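Side-chain contacts in DNA polymerase sliding clamp (Archaeoglobus fulgidus, PDB 1RWZ), which forms a ring-shaped homotrimer that probably encircles DNA and tethers the replicative polymerase and other DNA-processing proteins to it: residues A[4-8]-A[9-13]; A[135-138]-A[139-142]. All coordinates share one frame; numbering follows the deposited sequence.

Interaction 1: A[4-8]-A[9-13]; sequences VIMTG and ELLKT
At Thr7 and Gly8 the chain turns from the strand segment 4-7 into helix 8-19. The axes of segments 4-7 and 9-13 stand nearly perpendicular, at 86°, with a closest approach of 6.5 Å. The segments are continuous, so the contact is local. The first helical bonds run back across the turn. Leu11 N donates to Thr7 O at 3.2 Å. Lys12 N donates to Gly8 O at 2.9 Å.

Thr7 is the N-cap. Its OG1 accepts a somewhat bent bond from Leu10 N at 3.1 Å. A chi1 of 70° sets OG1 between the backbone N and the carbonyl carbon, which turns the hydroxyl to the first turn of the helix. Leu10 CB presses against the same OG1 at 3.3 Å. A water bridges the cap to Glu9: it lies 2.8 Å from Thr7 OG1 and donates to Glu9 OE1. The Glu9 chain is extended and its end leads away from the strand.

Met6 fills the angle between strand and helix. Its chain bends at chi3 (-66°), and this brings the terminal CE to the helix. CE meets Leu10 CG at 3.7 Å and Leu11 CB at 3.9 Å. The Met6 side chain crosses both leucine side chains at about a right angle. Lys12 lays CG and CD over Gly8 O before its end leads off.

In the N-terminal PCNA domain, this corner joins strand 2-7, the second of a five-stranded antiparallel sheet, to helix 8-19. Strand 2-7 runs between strands 58-61 and 86-91. Met6 also touches Leu89, and Leu11 touches Val87, both of strand 86-91. Lys12 NZ hydrogen-bonds to the carbonyl oxygens of Ser78, the last residue of helix 71-78, and Ile81 just after it.

Interaction 2: A[135-138]-A[139-142]; sequences AGEF and KKAI
Helix 135-146 of the C-terminal PCNA domain begins here, and the contact is between its first turn and the next. Four successive i to i+4 backbone bonds join the segments. Lys139 N donates to Ala135 O, Lys140 N to Gly136 O, Ala141 N to Glu137 O and Ile142 N to Phe138 O, all at 2.9 to 3.0 Å.

Phe138 and Ile142 form the main side-chain pair, one turn apart. Ile142 CG1 sits over one face of the Phe138 ring, 4.0 Å from its centroid and 19° off the normal. This is a CH-pi contact, displaced toward the rim near CE2. With chi1 at -61°, Ile142 CG1 lies beside its own backbone N and is carried back toward the ring. CD1 continues across it to CZ at 3.9 Å. The ring also touches Leu211 and Ile213 of strand 210-215, and Ile163 of strand 160-166.

Glu137 bends at chi2, and its OE1 comes within 4.0 Å of Lys140 CD, the two chains crossing at about a right angle. Glu137 also packs on Ser103 of a neighbouring subunit. Lys139 is extended, and its NZ hydrogen-bonds to the backbone oxygens of Ala205 and Cys202.

The chemistry is thus mostly backbone bonding and apolar contact. Glu137 OE1 and Lys140 NZ are 6.2 Å apart, so their opposite charges make no salt bridge and probably attract only weakly. The ammonium of Lys139 is hydrogen-bonded by main-chain oxygens, which probably stabilise its charge.

Overall arrangement
From the N terminus, interaction 1 comes first, where strand 2-7 passes into helix 8-19. Interaction 2 follows much later, within the opening turns of helix 135-146, just after strand 129-134. Both are local and neither closes a long loop. They are in series, without nesting or crossing. Their centres lie 24 Å apart, and their nearest atoms about 10 Å, so they do not touch. Each belongs to a different PCNA domain, and each helix directly follows a strand. Interaction 1 ties its helix to the sheet holding strand 86-91. Interaction 2 sets its helix against strands 160-166, 170-176 and 210-215, and reaches a neighbouring subunit.

Interaction 1: A[4-8]-A[9-13]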
loop_
_atom_site.group_PDB
_atom_site.type_symbol
_atom_site.label_atom_id
_atom_site.label_comp_id
_atom_site.label_asym_id
_atom_site.label_seq_id
_atom_site.Cartn_x
_atom_site.Cartn_y
_atom_site.Cartn_z
ATOM N N VAL A 4 -6.789 -17.784 28.571
ATOM C CA VAL A 4 -6.291 -18.469 27.388
ATOM C C VAL A 4 -5.214 -17.657 26.687
ATOM O O VAL A 4 -5.157 -16.437 26.817
ATOM C CB VAL A 4 -7.442 -18.748 26.384
ATOM C CG1 VAL A 4 -8.564 -19.504 27.079
ATOM C CG2 VAL A 4 -7.973 -17.438 25.806
ATOM N N ILE A 5 -4.349 -18.347 25.954
ATOM C CA ILE A 5 -3.289 -17.690 25.209
ATOM C C ILE A 5 -3.353 -18.226 23.787
ATOM O O ILE A 5 -3.415 -19.436 23.569
ATOM C CB ILE A 5 -1.907 -17.962 25.838
ATOM C CG1 ILE A 5 -1.869 -17.359 27.249
ATOM C CG2 ILE A 5 -0.803 -17.358 24.969
ATOM C CD1 ILE A 5 -0.520 -17.496 27.960
ATOM N N MET A 6 -3.359 -17.312 22.824
ATOM C CA MET A 6 -3.466 -17.667 21.416
ATOM C C MET A 6 -2.560 -16.764 20.584
ATOM O O MET A 6 -2.128 -15.720 21.060
ATOM C CB MET A 6 -4.918 -17.477 20.975
ATOM C CG MET A 6 -5.373 -16.016 21.040
ATOM S SD MET A 6 -7.165 -15.826 21.245
ATOM C CE MET A 6 -7.728 -16.482 19.719
ATOM N N THR A 7 -2.274 -17.154 19.345
ATOM C CA THR A 7 -1.432 -16.316 18.499
ATOM C C THR A 7 -2.233 -15.089 18.069
ATOM O O THR A 7 -3.465 -15.140 17.977
ATOM C CB THR A 7 -0.966 -17.047 17.226
ATOM O OG1 THR A 7 -2.079 -17.236 16.340
ATOM C CG2 THR A 7 -0.364 -18.396 17.580
ATOM N N GLY A 8 -1.529 -13.991 17.817
ATOM C CA GLY A 8 -2.189 -12.771 17.389
ATOM C C GLY A 8 -2.981 -12.984 16.113
ATOM O O GLY A 8 -4.102 -12.487 15.977
ATOM N N GLU A 9 -2.408 -13.732 15.173
ATOM C CA GLU A 9 -3.087 -13.993 13.911
ATOM C C GLU A 9 -4.404 -14.726 14.145
ATOM O O GLU A 9 -5.402 -14.453 13.473
ATOM C CB GLU A 9 -2.190 -14.813 12.975
ATOM C CG GLU A 9 -2.841 -15.142 11.635
ATOM C CD GLU A 9 -1.943 -15.961 10.720
ATOM O OE1 GLU A 9 -1.106 -16.733 11.235
ATOM O OE2 GLU A 9 -2.092 -15.847 9.483
ATOM N N LEU A 10 -4.418 -15.651 15.098
ATOM C CA LEU A 10 -5.644 -16.393 15.373
ATOM C C LEU A 10 -6.736 -15.449 15.863
ATOM O O LEU A 10 -7.871 -15.490 15.381
ATOM C CB LEU A 10 -5.383 -17.487 16.411
ATOM C CG LEU A 10 -6.541 -18.422 16.780
ATOM C CD1 LEU A 10 -7.169 -19.022 15.517
ATOM C CD2 LEU A 10 -6.010 -19.520 17.688
ATOM N N LEU A 11 -6.400 -14.580 16.808
ATOM C CA LEU A 11 -7.400 -13.646 17.326
ATOM C C LEU A 11 -7.853 -12.650 16.254
ATOM O O LEU A 11 -9.050 -12.389 16.097
ATOM C CB LEU A 11 -6.845 -12.887 18.537
ATOM C CG LEU A 11 -7.779 -11.849 19.181
ATOM C CD1 LEU A 11 -9.114 -12.483 19.527
ATOM C CD2 LEU A 11 -7.133 -11.292 20.432
ATOM N N LYS A 12 -6.900 -12.103 15.511
ATOM C CA LYS A 12 -7.214 -11.118 14.474
ATOM C C LYS A 12 -8.116 -11.680 13.380
ATOM O O LYS A 12 -9.088 -11.041 12.962
ATOM C CB LYS A 12 -5.915 -10.583 13.855
ATOM C CG LYS A 12 -5.044 -9.793 14.842
ATOM C CD LYS A 12 -3.613 -9.586 14.332
ATOM C CE LYS A 12 -3.537 -8.658 13.124
ATOM N NZ LYS A 12 -3.839 -7.240 13.478
ATOM N N THR A 13 -7.799 -12.885 12.926
ATOM C CA THR A 13 -8.571 -13.512 11.863
ATOM C C THR A 13 -9.991 -13.885 12.269
ATOM O O THR A 13 -10.937 -13.622 11.521
ATOM C CB THR A 13 -7.830 -14.754 11.322
ATOM O OG1 THR A 13 -6.629 -14.325 10.669
ATOM C CG2 THR A 13 -8.694 -15.511 10.319
HETATM O O HOH W 1 -0.642 -17.925 14.014
#

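Interaction 2: A[135-138]-A[139-142]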
loop_
_atom_site.group_PDB
_atom_site.type_symbol
_atom_site.label_atom_id
_atom_site.label_comp_id
_atom_site.label_asym_id
_atom_site.label_seq_id
_atom_site.Cartn_x
_atom_site.Cartn_y
_atom_site.Cartn_z
ATOM N N ALA A 135 -8.528 -22.264 -0.506
ATOM C CA ALA A 135 -9.326 -21.054 -0.308
ATOM C C ALA A 135 -8.832 -19.887 -1.160
ATOM O O ALA A 135 -9.624 -19.041 -1.582
ATOM C CB ALA A 135 -9.324 -20.665 1.163
ATOM N N GLY A 136 -7.525 -19.844 -1.411
ATOM C CA GLY A 136 -6.967 -18.772 -2.218
ATOM C C GLY A 136 -7.437 -18.848 -3.655
ATOM O O GLY A 136 -7.688 -17.822 -4.296
ATOM N N GLU A 137 -7.553 -20.068 -4.168
ATOM C CA GLU A 137 -8.006 -20.291 -5.532
ATOM C C GLU A 137 -9.472 -19.872 -5.640
ATOM O O GLU A 137 -9.883 -19.256 -6.627
ATOM C CB GLU A 137 -7.856 -21.767 -5.899
ATOM C CG GLU A 137 -8.224 -22.107 -7.331
ATOM C CD GLU A 137 -7.297 -21.470 -8.359
ATOM O OE1 GLU A 137 -6.315 -20.802 -7.969
ATOM O OE2 GLU A 137 -7.554 -21.644 -9.566
ATOM N N PHE A 138 -10.251 -20.211 -4.616
ATOM C CA PHE A 138 -11.672 -19.860 -4.577
ATOM C C PHE A 138 -11.791 -18.338 -4.555
ATOM O O PHE A 138 -12.586 -17.750 -5.292
ATOM C CB PHE A 138 -12.315 -20.451 -3.317
ATOM C CG PHE A 138 -13.768 -20.089 -3.138
ATOM C CD1 PHE A 138 -14.756 -20.710 -3.894
ATOM C CD2 PHE A 138 -14.144 -19.144 -2.189
ATOM C CE1 PHE A 138 -16.109 -20.393 -3.700
ATOM C CE2 PHE A 138 -15.491 -18.821 -1.989
ATOM C CZ PHE A 138 -16.472 -19.449 -2.746
ATOM N N LYS A 139 -10.979 -17.707 -3.712
ATOM C CA LYS A 139 -10.970 -16.257 -3.571
ATOM C C LYS A 139 -10.715 -15.584 -4.918
ATOM O O LYS A 139 -11.347 -14.582 -5.248
ATOM C CB LYS A 139 -9.899 -15.851 -2.552
ATOM C CG LYS A 139 -9.828 -14.369 -2.216
ATOM C CD LYS A 139 -8.938 -14.153 -0.998
ATOM C CE LYS A 139 -8.850 -12.687 -0.603
ATOM N NZ LYS A 139 -8.172 -12.518 0.718
ATOM N N LYS A 140 -9.788 -16.138 -5.696
ATOM C CA LYS A 140 -9.467 -15.589 -7.009
ATOM C C LYS A 140 -10.643 -15.753 -7.966
ATOM O O LYS A 140 -10.915 -14.874 -8.787
ATOM C CB LYS A 140 -8.232 -16.284 -7.589
ATOM C CG LYS A 140 -6.931 -15.935 -6.889
ATOM C CD LYS A 140 -5.801 -16.829 -7.392
ATOM C CE LYS A 140 -4.477 -16.500 -6.724
ATOM N NZ LYS A 140 -3.996 -15.140 -7.097
ATOM N N ALA A 141 -11.338 -16.882 -7.864
ATOM C CA ALA A 141 -12.485 -17.139 -8.724
ATOM C C ALA A 141 -13.570 -16.101 -8.453
ATOM O O ALA A 141 -14.156 -15.541 -9.382
ATOM C CB ALA A 141 -13.030 -18.545 -8.475
ATOM N N ILE A 142 -13.832 -15.849 -7.174
ATOM C CA ILE A 142 -14.843 -14.873 -6.778
ATOM C C ILE A 142 -14.429 -13.472 -7.229
ATOM O O ILE A 142 -15.264 -12.677 -7.662
ATOM C CB ILE A 142 -15.060 -14.887 -5.243
ATOM C CG1 ILE A 142 -15.555 -16.270 -4.800
ATOM C CG2 ILE A 142 -16.059 -13.813 -4.829
ATOM C CD1 ILE A 142 -16.830 -16.740 -5.509
#